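Putative aminooxidase (Propionibacterium acnes, PDB 2BA9) isomerises polyunsaturated fatty acids with a bound flavin-adenine dinucleotide, yielding conjugated linoleic acid, and belongs by sequence to the flavin-containing amine oxidoreductases. Local coordinates at residues A[123-128]-A[136-141]; A[170-175]-A[328-333]; A[276-281]-A[367-372]. One frame throughout, in Å; residues are numbered along the deposited sequence.

Interaction 1. Residues A[123-128]-A[136-141]; sequences TKYQGY and KVHEDL
Tyr125 drives the edge of its ring into the face of His138, a T-shaped pair with planes at 82° and centroids 4.8 Å apart. Tyr125 CE1 stands almost over the middle of the imidazole, and His138 CB sits at the tyrosine's own edge. The imidazole is held in turn from within its own segment: Asp140 N donates to His138 ND1 over 3.1 Å, lying in the ring plane, which fixes the rotation of the ring. Past the histidine, the phenol reaches Asp140. Tyr125 OH donates to Asp140 OD2 at 2.6 Å, using the anti lone pair of the carboxylate, whose plane is turned 66° from the ring. The extended chain of Lys124 runs over one face of the Tyr125 ring, with CG above its centre; CG anti to the backbone N (chi1 -178°) starts it on that course. Its ammonium group donates to Tyr125 OH over 3.1 Å and makes a long salt bridge, 3.8 Å from Lys124 NZ to Asp140 OD2. A water joins the same two atoms, so OD2 is gripped by the phenol and the water with the lysine charge close by, which probably keeps Asp140 ionised. Asn152 adds hydrogen bonds to both Lys124 NZ and Tyr125 OH. Away from this polar group, Leu141 CD1 packs on Tyr128 CB at 3.5 Å. The contact draws together two overlapping beta turns, type I 123-126 and type II 125-128, and the later part of the loop between helices 106-122 and 145-151; Phe148 of the latter meets the Tyr125 ring, while Leu182 of helix 178-184 touches Tyr128 and Leu141.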
# COMPACT_ATOMS: atom_id res chain seq x y z
N THR A 123 15.22 -8.55 -19.51
CA THR A 123 15.67 -9.81 -20.06
C THR A 123 15.73 -10.95 -19.01
O THR A 123 14.81 -11.76 -18.91
CB THR A 123 17.05 -9.61 -20.70
OG1 THR A 123 17.92 -8.97 -19.75
CG2 THR A 123 16.92 -8.72 -21.94
N LYS A 124 16.82 -10.98 -18.23
CA LYS A 124 17.06 -12.02 -17.23
C LYS A 124 15.87 -12.26 -16.29
O LYS A 124 15.61 -13.40 -15.92
CB LYS A 124 18.31 -11.66 -16.42
CG LYS A 124 18.72 -12.68 -15.38
CD LYS A 124 20.00 -12.24 -14.68
CE LYS A 124 20.35 -13.12 -13.48
NZ LYS A 124 21.44 -12.50 -12.62
N TYR A 125 15.17 -11.18 -15.92
CA TYR A 125 14.04 -11.25 -14.98
C TYR A 125 12.69 -10.89 -15.58
O TYR A 125 11.79 -10.46 -14.87
CB TYR A 125 14.29 -10.32 -13.78
CG TYR A 125 15.55 -10.66 -13.02
CD1 TYR A 125 15.68 -11.88 -12.38
CD2 TYR A 125 16.60 -9.75 -12.94
CE1 TYR A 125 16.83 -12.21 -11.69
CE2 TYR A 125 17.77 -10.06 -12.26
CZ TYR A 125 17.88 -11.29 -11.63
OH TYR A 125 19.03 -11.61 -10.94
N GLN A 126 12.55 -11.05 -16.89
CA GLN A 126 11.27 -10.78 -17.55
C GLN A 126 10.12 -11.48 -16.81
O GLN A 126 10.22 -12.66 -16.50
CB GLN A 126 11.30 -11.22 -19.01
CG GLN A 126 9.96 -11.04 -19.70
CD GLN A 126 10.04 -10.80 -21.20
OE1 GLN A 126 9.01 -10.84 -21.89
NE2 GLN A 126 11.25 -10.53 -21.72
N GLY A 127 9.05 -10.74 -16.52
CA GLY A 127 7.90 -11.28 -15.81
C GLY A 127 7.80 -10.84 -14.36
O GLY A 127 6.72 -10.87 -13.77
N TYR A 128 8.93 -10.43 -13.79
CA TYR A 128 8.99 -9.84 -12.45
C TYR A 128 7.84 -8.86 -12.12
O TYR A 128 7.40 -8.76 -10.96
CB TYR A 128 10.34 -9.12 -12.25
CG TYR A 128 10.39 -7.73 -12.88
CD1 TYR A 128 10.13 -6.61 -12.11
CD2 TYR A 128 10.68 -7.54 -14.23
CE1 TYR A 128 10.17 -5.34 -12.65
CE2 TYR A 128 10.72 -6.25 -14.79
CZ TYR A 128 10.46 -5.16 -13.98
OH TYR A 128 10.48 -3.87 -14.50
N LYS A 136 5.15 -17.67 -10.46
CA LYS A 136 6.35 -17.79 -9.62
C LYS A 136 7.54 -17.01 -10.20
O LYS A 136 7.94 -17.22 -11.35
CB LYS A 136 6.71 -19.28 -9.44
CG LYS A 136 7.78 -19.61 -8.38
CD LYS A 136 8.34 -21.05 -8.61
CE LYS A 136 9.45 -21.42 -7.64
NZ LYS A 136 10.10 -22.77 -7.91
N VAL A 137 8.10 -16.12 -9.40
CA VAL A 137 9.18 -15.25 -9.86
C VAL A 137 10.53 -15.97 -9.80
O VAL A 137 10.70 -16.94 -9.08
CB VAL A 137 9.25 -13.93 -9.05
CG1 VAL A 137 7.90 -13.19 -9.09
CG2 VAL A 137 9.67 -14.21 -7.59
N HIS A 138 11.47 -15.46 -10.59
CA HIS A 138 12.87 -15.90 -10.55
C HIS A 138 13.38 -15.94 -9.10
O HIS A 138 13.09 -15.04 -8.32
CB HIS A 138 13.73 -14.91 -11.35
CG HIS A 138 15.11 -15.40 -11.64
ND1 HIS A 138 16.07 -15.55 -10.66
CD2 HIS A 138 15.70 -15.75 -12.80
CE1 HIS A 138 17.19 -15.98 -11.22
NE2 HIS A 138 16.99 -16.10 -12.51
N GLU A 139 14.16 -16.97 -8.75
CA GLU A 139 14.61 -17.16 -7.37
C GLU A 139 15.31 -15.93 -6.78
O GLU A 139 15.18 -15.62 -5.59
CB GLU A 139 15.52 -18.40 -7.25
CG GLU A 139 16.87 -18.25 -7.92
CD GLU A 139 17.52 -19.58 -8.25
OE1 GLU A 139 17.17 -20.61 -7.62
OE2 GLU A 139 18.39 -19.59 -9.17
N ASP A 140 16.06 -15.22 -7.62
CA ASP A 140 16.78 -14.03 -7.18
C ASP A 140 15.84 -12.98 -6.58
O ASP A 140 16.20 -12.27 -5.66
CB ASP A 140 17.58 -13.41 -8.33
CG ASP A 140 18.70 -14.30 -8.83
OD1 ASP A 140 19.00 -15.36 -8.22
OD2 ASP A 140 19.28 -13.94 -9.86
N LEU A 141 14.62 -12.91 -7.11
CA LEU A 141 13.63 -11.92 -6.65
C LEU A 141 13.03 -12.25 -5.28
O LEU A 141 12.35 -11.41 -4.66
CB LEU A 141 12.52 -11.77 -7.70
CG LEU A 141 12.96 -11.17 -9.04
CD1 LEU A 141 11.89 -11.38 -10.08
CD2 LEU A 141 13.28 -9.70 -8.88
O HOH W 1 21.38 -14.66 -11.07

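Interaction 2. Residues A[170-175]-A[328-333]; sequences YGHFDN and YLLRNH
His333 turns the edge of its ring toward the face of His172, an offset edge-to-face pair with planes at 72° and centroids 5.0 Å apart. His333 CD2 is the atom that leads, coming within 3.5 Å of His172 ND1. At the edge of the His333 ring, near its plane, lies the carboxylate of Asp174; at the edge of the His172 ring lies a water. The motif is a histidine-carboxylate hydrogen bond, which ties the loop after helix 166-170 to the segment leaving strand 325-330. His333 NE2 donates to Asp174 OD1 over 2.9 Å, nearly straight at 174° and in the ring plane, and it meets the syn lone pair of that oxygen. Histidine and aspartate arrive from opposite directions, with ring and carboxylate 33° apart; a trans first torsion throws the His333 ring away from its own backbone N and across to the loop. Asn175 ND2 holds the other carboxylate oxygen, Asp174 OD2, at 2.9 Å, approaching from above the carboxylate plane, which probably helps to position the acid. The far side of the His333 ring is also fixed, since ND1 bonds to the backbone N of Asp335. From the strand, Leu330 CD1 packs against the backbone at Gly171 N (3.9 Å) and against His172 CE1 (4.0 Å). Tyr170 and Tyr328 of the same segments touch the flavin, so the contact lies beside its pocket. One water completes the link, 2.8 Å from His172 ND1 and donating to Asn332 O, also at 2.8 Å.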
# COMPACT_ATOMS: atom_id res chain seq x y z
N TYR A 170 7.16 1.24 3.27
CA TYR A 170 7.22 -0.14 2.84
C TYR A 170 8.36 -0.93 3.47
O TYR A 170 8.47 -2.13 3.25
CB TYR A 170 7.30 -0.19 1.31
CG TYR A 170 6.06 0.36 0.63
CD1 TYR A 170 4.81 -0.25 0.83
CD2 TYR A 170 6.13 1.46 -0.23
CE1 TYR A 170 3.66 0.23 0.21
CE2 TYR A 170 4.98 1.96 -0.87
CZ TYR A 170 3.74 1.33 -0.63
OH TYR A 170 2.58 1.79 -1.24
N GLY A 171 9.20 -0.28 4.25
CA GLY A 171 10.24 -1.01 4.97
C GLY A 171 11.57 -0.95 4.28
O GLY A 171 11.78 -0.12 3.41
N HIS A 172 12.47 -1.84 4.67
CA HIS A 172 13.88 -1.68 4.39
C HIS A 172 14.44 -2.79 3.50
O HIS A 172 14.10 -3.95 3.66
CB HIS A 172 14.65 -1.54 5.71
CG HIS A 172 14.28 -0.32 6.48
ND1 HIS A 172 13.10 -0.20 7.17
CD2 HIS A 172 14.93 0.86 6.66
CE1 HIS A 172 13.04 0.99 7.75
NE2 HIS A 172 14.14 1.65 7.45
N PHE A 173 15.31 -2.39 2.58
CA PHE A 173 15.88 -3.27 1.56
C PHE A 173 16.79 -4.37 2.11
O PHE A 173 17.07 -5.36 1.41
CB PHE A 173 16.66 -2.45 0.53
CG PHE A 173 15.80 -1.56 -0.36
CD1 PHE A 173 16.38 -0.47 -1.01
CD2 PHE A 173 14.44 -1.81 -0.58
CE1 PHE A 173 15.62 0.36 -1.84
CE2 PHE A 173 13.68 -0.97 -1.42
CZ PHE A 173 14.27 0.11 -2.05
N ASP A 174 17.27 -4.21 3.34
CA ASP A 174 18.06 -5.26 4.00
C ASP A 174 17.24 -6.55 4.25
O ASP A 174 17.82 -7.61 4.45
CB ASP A 174 18.66 -4.73 5.31
CG ASP A 174 17.60 -4.38 6.35
OD1 ASP A 174 17.19 -3.20 6.40
OD2 ASP A 174 17.17 -5.28 7.11
N ASN A 175 15.91 -6.44 4.26
CA ASN A 175 15.04 -7.58 4.52
C ASN A 175 13.82 -7.76 3.59
O ASN A 175 13.43 -8.89 3.32
CB ASN A 175 14.58 -7.55 5.97
CG ASN A 175 13.73 -6.34 6.29
OD1 ASN A 175 12.52 -6.42 6.22
ND2 ASN A 175 14.36 -5.23 6.62
N TYR A 328 5.87 11.43 8.04
CA TYR A 328 5.87 9.97 7.86
C TYR A 328 7.10 9.34 8.52
O TYR A 328 8.23 9.72 8.22
CB TYR A 328 5.85 9.65 6.36
CG TYR A 328 4.68 10.33 5.65
CD1 TYR A 328 3.49 9.64 5.40
CD2 TYR A 328 4.76 11.66 5.26
CE1 TYR A 328 2.42 10.26 4.80
CE2 TYR A 328 3.70 12.29 4.65
CZ TYR A 328 2.53 11.59 4.41
OH TYR A 328 1.48 12.22 3.81
N LEU A 329 6.86 8.39 9.41
CA LEU A 329 7.94 7.62 10.05
C LEU A 329 7.51 6.17 10.20
O LEU A 329 6.31 5.84 10.16
CB LEU A 329 8.30 8.19 11.44
CG LEU A 329 7.19 8.26 12.51
CD1 LEU A 329 6.95 6.95 13.22
CD2 LEU A 329 7.44 9.36 13.54
N LEU A 330 8.50 5.30 10.40
CA LEU A 330 8.23 3.88 10.59
C LEU A 330 8.62 3.44 12.01
O LEU A 330 9.66 3.86 12.54
CB LEU A 330 8.99 3.03 9.57
CG LEU A 330 8.25 2.68 8.29
CD1 LEU A 330 9.25 2.05 7.34
CD2 LEU A 330 7.07 1.76 8.58
N ARG A 331 7.80 2.57 12.58
CA ARG A 331 7.95 2.14 13.96
C ARG A 331 8.55 0.75 14.14
O ARG A 331 8.85 0.37 15.27
CB ARG A 331 6.60 2.21 14.69
CG ARG A 331 6.10 3.64 14.85
CD ARG A 331 4.76 3.76 15.56
NE ARG A 331 4.61 2.81 16.65
CZ ARG A 331 3.51 2.66 17.37
NH1 ARG A 331 2.46 3.44 17.16
NH2 ARG A 331 3.47 1.74 18.34
N ASN A 332 8.77 0.02 13.06
CA ASN A 332 9.24 -1.36 13.17
C ASN A 332 10.30 -1.73 12.13
O ASN A 332 10.38 -1.12 11.06
CB ASN A 332 8.06 -2.31 13.03
CG ASN A 332 7.52 -2.35 11.61
OD1 ASN A 332 6.95 -1.36 11.13
ND2 ASN A 332 7.76 -3.45 10.92
N HIS A 333 11.09 -2.74 12.47
CA HIS A 333 12.07 -3.35 11.57
C HIS A 333 12.44 -4.71 12.21
O HIS A 333 12.46 -4.83 13.45
CB HIS A 333 13.29 -2.42 11.46
CG HIS A 333 14.36 -2.89 10.53
ND1 HIS A 333 15.29 -3.84 10.87
CD2 HIS A 333 14.69 -2.48 9.28
CE1 HIS A 333 16.13 -4.03 9.87
NE2 HIS A 333 15.79 -3.22 8.89
O HOH W 2 10.98 -1.69 8.34

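Interaction 3. Residues A[276-281]-A[367-372]; sequences IIHQQY and TWYYFP. With FAD (flavin-adenine dinucleotide), chain D.
Phe371 carries a positive phi (40°) within an otherwise extended strand, and next to this irregularity the pairing with 276-281 changes: Ile277 O meets Pro372 CA, of a residue with no N-H to offer, in a C-H...O contact of 3.3 Å, while Ile277 bonds through its backbone to His373. Toward the other end the antiparallel pairing continues. Gln279 and Tyr370 form a hydrogen-bonded pair through Gln279 N to Tyr370 O, 2.7 Å, with a weak return bond, and Trp368 N donates to Tyr281 O over 2.9 Å. On the face bearing Gln280 and Tyr369, the tyrosine swings back across the neighbouring strand to make an offset stack on His278, planes at 27°, with His278 CB also over the phenol face as a CH-pi contact. Glu257 takes the hydrogen bond of Tyr369 OH. On the opposite face Tyr281, Trp368 and Tyr370 meet the flavin. Tyr281 and Tyr370 lie side by side and point the same way, with Tyr281 CD2 3.4 Å above the centre of the Tyr370 ring; both rings leave their CB on the side opposite the backbone N, which gives them this common course. The Tyr370 edge abuts the isoalloxazine, CE1 lying 3.3 Å from FAD C9, and Tyr281 CE2 rests 3.5 Å from the methyl C7M. The other methyl, C8M, sits over the indole face of Trp368, 3.3 Å from CD1. Strand 359-373 is an edge strand of the mixed sheet, beside 277-288; helix 256-259 packs on Ile276 and Tyr369, and in helix 166-170 Ala167 O and Phe168 O bond to the hydroxyls of Tyr281 and Tyr370.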
# COMPACT_ATOMS: atom_id res chain seq x y z
N ILE A 276 2.42 -13.84 8.21
CA ILE A 276 2.28 -12.50 7.67
C ILE A 276 2.88 -11.51 8.66
O ILE A 276 2.61 -11.57 9.86
CB ILE A 276 0.79 -12.11 7.44
CG1 ILE A 276 0.15 -13.02 6.37
CG2 ILE A 276 0.67 -10.64 6.99
CD1 ILE A 276 -1.36 -12.87 6.28
N ILE A 277 3.71 -10.61 8.14
CA ILE A 277 4.27 -9.50 8.92
C ILE A 277 3.80 -8.19 8.30
O ILE A 277 3.56 -8.11 7.09
CB ILE A 277 5.82 -9.57 9.02
CG1 ILE A 277 6.48 -9.86 7.67
CG2 ILE A 277 6.24 -10.68 9.96
CD1 ILE A 277 8.03 -9.87 7.73
N HIS A 278 3.65 -7.16 9.13
CA HIS A 278 3.19 -5.86 8.64
C HIS A 278 4.05 -4.73 9.18
O HIS A 278 4.87 -4.91 10.10
CB HIS A 278 1.71 -5.65 8.99
CG HIS A 278 1.46 -5.33 10.43
ND1 HIS A 278 1.35 -6.30 11.40
CD2 HIS A 278 1.27 -4.14 11.07
CE1 HIS A 278 1.12 -5.73 12.57
NE2 HIS A 278 1.06 -4.42 12.40
N GLN A 279 3.88 -3.57 8.56
CA GLN A 279 4.60 -2.36 8.93
C GLN A 279 3.72 -1.49 9.79
O GLN A 279 2.51 -1.35 9.56
CB GLN A 279 5.04 -1.58 7.68
CG GLN A 279 5.88 -2.39 6.72
CD GLN A 279 7.23 -2.72 7.29
OE1 GLN A 279 7.44 -3.80 7.84
NE2 GLN A 279 8.17 -1.79 7.16
N GLN A 280 4.34 -0.90 10.80
CA GLN A 280 3.70 0.13 11.62
C GLN A 280 4.11 1.53 11.12
O GLN A 280 5.12 2.11 11.57
CB GLN A 280 4.11 -0.08 13.08
CG GLN A 280 3.64 -1.40 13.69
CD GLN A 280 4.07 -1.56 15.14
OE1 GLN A 280 3.87 -0.65 15.96
NE2 GLN A 280 4.66 -2.70 15.46
N TYR A 281 3.29 2.08 10.21
CA TYR A 281 3.58 3.34 9.50
C TYR A 281 2.72 4.49 10.05
O TYR A 281 1.48 4.45 9.95
CB TYR A 281 3.27 3.14 8.01
CG TYR A 281 3.76 4.18 7.02
CD1 TYR A 281 4.95 4.89 7.23
CD2 TYR A 281 3.07 4.39 5.82
CE1 TYR A 281 5.41 5.81 6.28
CE2 TYR A 281 3.51 5.30 4.88
CZ TYR A 281 4.69 6.02 5.11
OH TYR A 281 5.16 6.91 4.16
N THR A 367 -1.36 5.46 13.24
CA THR A 367 -0.48 4.34 12.86
C THR A 367 -1.30 3.33 12.07
O THR A 367 -2.30 2.78 12.55
CB THR A 367 0.24 3.68 14.05
OG1 THR A 367 1.04 4.65 14.74
CG2 THR A 367 1.16 2.55 13.57
N TRP A 368 -0.89 3.09 10.84
CA TRP A 368 -1.66 2.26 9.92
C TRP A 368 -1.15 0.82 9.93
O TRP A 368 0.05 0.58 10.07
CB TRP A 368 -1.50 2.78 8.51
CG TRP A 368 -2.05 4.12 8.22
CD1 TRP A 368 -1.34 5.27 8.05
CD2 TRP A 368 -3.42 4.45 8.01
NE1 TRP A 368 -2.19 6.30 7.74
CE2 TRP A 368 -3.48 5.82 7.71
CE3 TRP A 368 -4.62 3.72 8.03
CZ2 TRP A 368 -4.68 6.49 7.44
CZ3 TRP A 368 -5.81 4.38 7.77
CH2 TRP A 368 -5.83 5.75 7.48
N TYR A 369 -2.06 -0.13 9.76
CA TYR A 369 -1.70 -1.50 9.42
C TYR A 369 -1.30 -1.43 7.95
O TYR A 369 -2.13 -1.18 7.06
CB TYR A 369 -2.86 -2.45 9.61
CG TYR A 369 -2.61 -3.87 9.16
CD1 TYR A 369 -2.11 -4.83 10.03
CD2 TYR A 369 -2.88 -4.26 7.85
CE1 TYR A 369 -1.90 -6.15 9.61
CE2 TYR A 369 -2.67 -5.56 7.42
CZ TYR A 369 -2.18 -6.49 8.30
OH TYR A 369 -1.97 -7.77 7.86
N TYR A 370 -0.01 -1.64 7.72
CA TYR A 370 0.60 -1.27 6.47
C TYR A 370 1.42 -2.42 5.92
O TYR A 370 2.01 -3.20 6.68
CB TYR A 370 1.49 -0.05 6.68
CG TYR A 370 1.75 0.75 5.42
CD1 TYR A 370 0.74 1.47 4.81
CD2 TYR A 370 3.01 0.78 4.84
CE1 TYR A 370 0.96 2.19 3.65
CE2 TYR A 370 3.25 1.51 3.68
CZ TYR A 370 2.21 2.22 3.09
OH TYR A 370 2.42 2.94 1.96
N PHE A 371 1.43 -2.49 4.60
CA PHE A 371 2.25 -3.42 3.84
C PHE A 371 2.35 -4.82 4.43
O PHE A 371 3.44 -5.23 4.85
CB PHE A 371 3.65 -2.83 3.60
CG PHE A 371 4.53 -3.68 2.70
CD1 PHE A 371 4.00 -4.33 1.58
CD2 PHE A 371 5.88 -3.83 2.98
CE1 PHE A 371 4.81 -5.09 0.73
CE2 PHE A 371 6.69 -4.61 2.15
CZ PHE A 371 6.15 -5.24 1.02
N PRO A 372 1.24 -5.58 4.45
CA PRO A 372 1.40 -6.97 4.83
C PRO A 372 2.25 -7.69 3.80
O PRO A 372 2.08 -7.50 2.59
CB PRO A 372 -0.04 -7.53 4.81
CG PRO A 372 -0.78 -6.60 3.87
CD PRO A 372 -0.17 -5.25 4.13
PA FAD D . -7.16 -1.01 2.98
O1A FAD D . -6.94 0.26 2.20
O2A FAD D . -6.43 -1.12 4.31
O5B FAD D . -8.72 -1.14 3.31
C5B FAD D . -9.14 -2.30 3.99
C4B FAD D . -10.59 -2.15 4.43
O4B FAD D . -11.00 -3.34 5.07
C3B FAD D . -10.78 -0.98 5.39
O3B FAD D . -11.80 -0.12 4.92
C2B FAD D . -11.11 -1.64 6.70
O2B FAD D . -11.89 -0.82 7.57
C1B FAD D . -11.72 -2.97 6.22
N9A FAD D . -11.65 -3.99 7.29
C8A FAD D . -10.52 -4.39 7.98
N7A FAD D . -10.89 -5.33 8.90
C5A FAD D . -12.24 -5.53 8.80
C6A FAD D . -13.15 -6.35 9.49
N6A FAD D . -12.67 -7.43 10.19
N1A FAD D . -14.49 -6.34 9.10
C2A FAD D . -14.94 -5.48 8.11
N3A FAD D . -14.03 -4.67 7.44
C4A FAD D . -12.72 -4.68 7.79
N1 FAD D . -0.91 3.56 -2.37
C2 FAD D . -0.52 3.96 -3.64
O2 FAD D . -0.93 3.34 -4.62
N3 FAD D . 0.34 5.02 -3.79
C4 FAD D . 0.80 5.71 -2.68
O4 FAD D . 1.56 6.68 -2.86
C4X FAD D . 0.40 5.32 -1.40
N5 FAD D . 0.85 5.98 -0.27
C5X FAD D . 0.33 5.70 0.98
C6 FAD D . 0.70 6.47 2.09
C7 FAD D . 0.14 6.21 3.33
C7M FAD D . 0.55 7.07 4.50
C8 FAD D . -0.77 5.17 3.48
C8M FAD D . -1.40 4.85 4.80
C9 FAD D . -1.13 4.41 2.37
C9A FAD D . -0.58 4.65 1.12
N10 FAD D . -0.91 3.88 -0.01
C10 FAD D . -0.48 4.25 -1.26
C1' FAD D . -1.42 2.48 0.14
C2' FAD D . -2.90 2.38 -0.18
O2' FAD D . -3.66 3.39 0.47
C3' FAD D . -3.36 0.99 0.22
O3' FAD D . -2.48 0.02 -0.34
C4' FAD D . -4.80 0.75 -0.21
O4' FAD D . -5.71 1.53 0.56
C5' FAD D . -5.09 -0.74 -0.08
O5' FAD D . -6.47 -0.97 -0.17
P FAD D . -7.11 -2.31 0.48
O1P FAD D . -8.62 -2.31 0.31
O2P FAD D . -6.47 -3.48 -0.18
O3P FAD D . -6.79 -2.26 2.05
O HOH W 3 0.11 -1.27 12.70

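In the fold
From the N terminus, interaction 1 comes first and closes a short loop of seven residues after helix 106-122, before either of the others opens. Interaction 2 then joins the loop behind helix 166-170 to the end of strand 325-330, spanning 152 residues. Interaction 3 starts within that span and ends beyond it, so the two cross. Strands 325-330 and 277-288 are neighbours in the mixed sheet, and the contacts touch there, with Asn332 OD1 and Gln280 N 2.7 Å apart, a probable hydrogen bond. Interactions 2 and 3 together tie helical and sheet parts around the flavin, while the centre of interaction 1 lies about 24 Å from that of interaction 2.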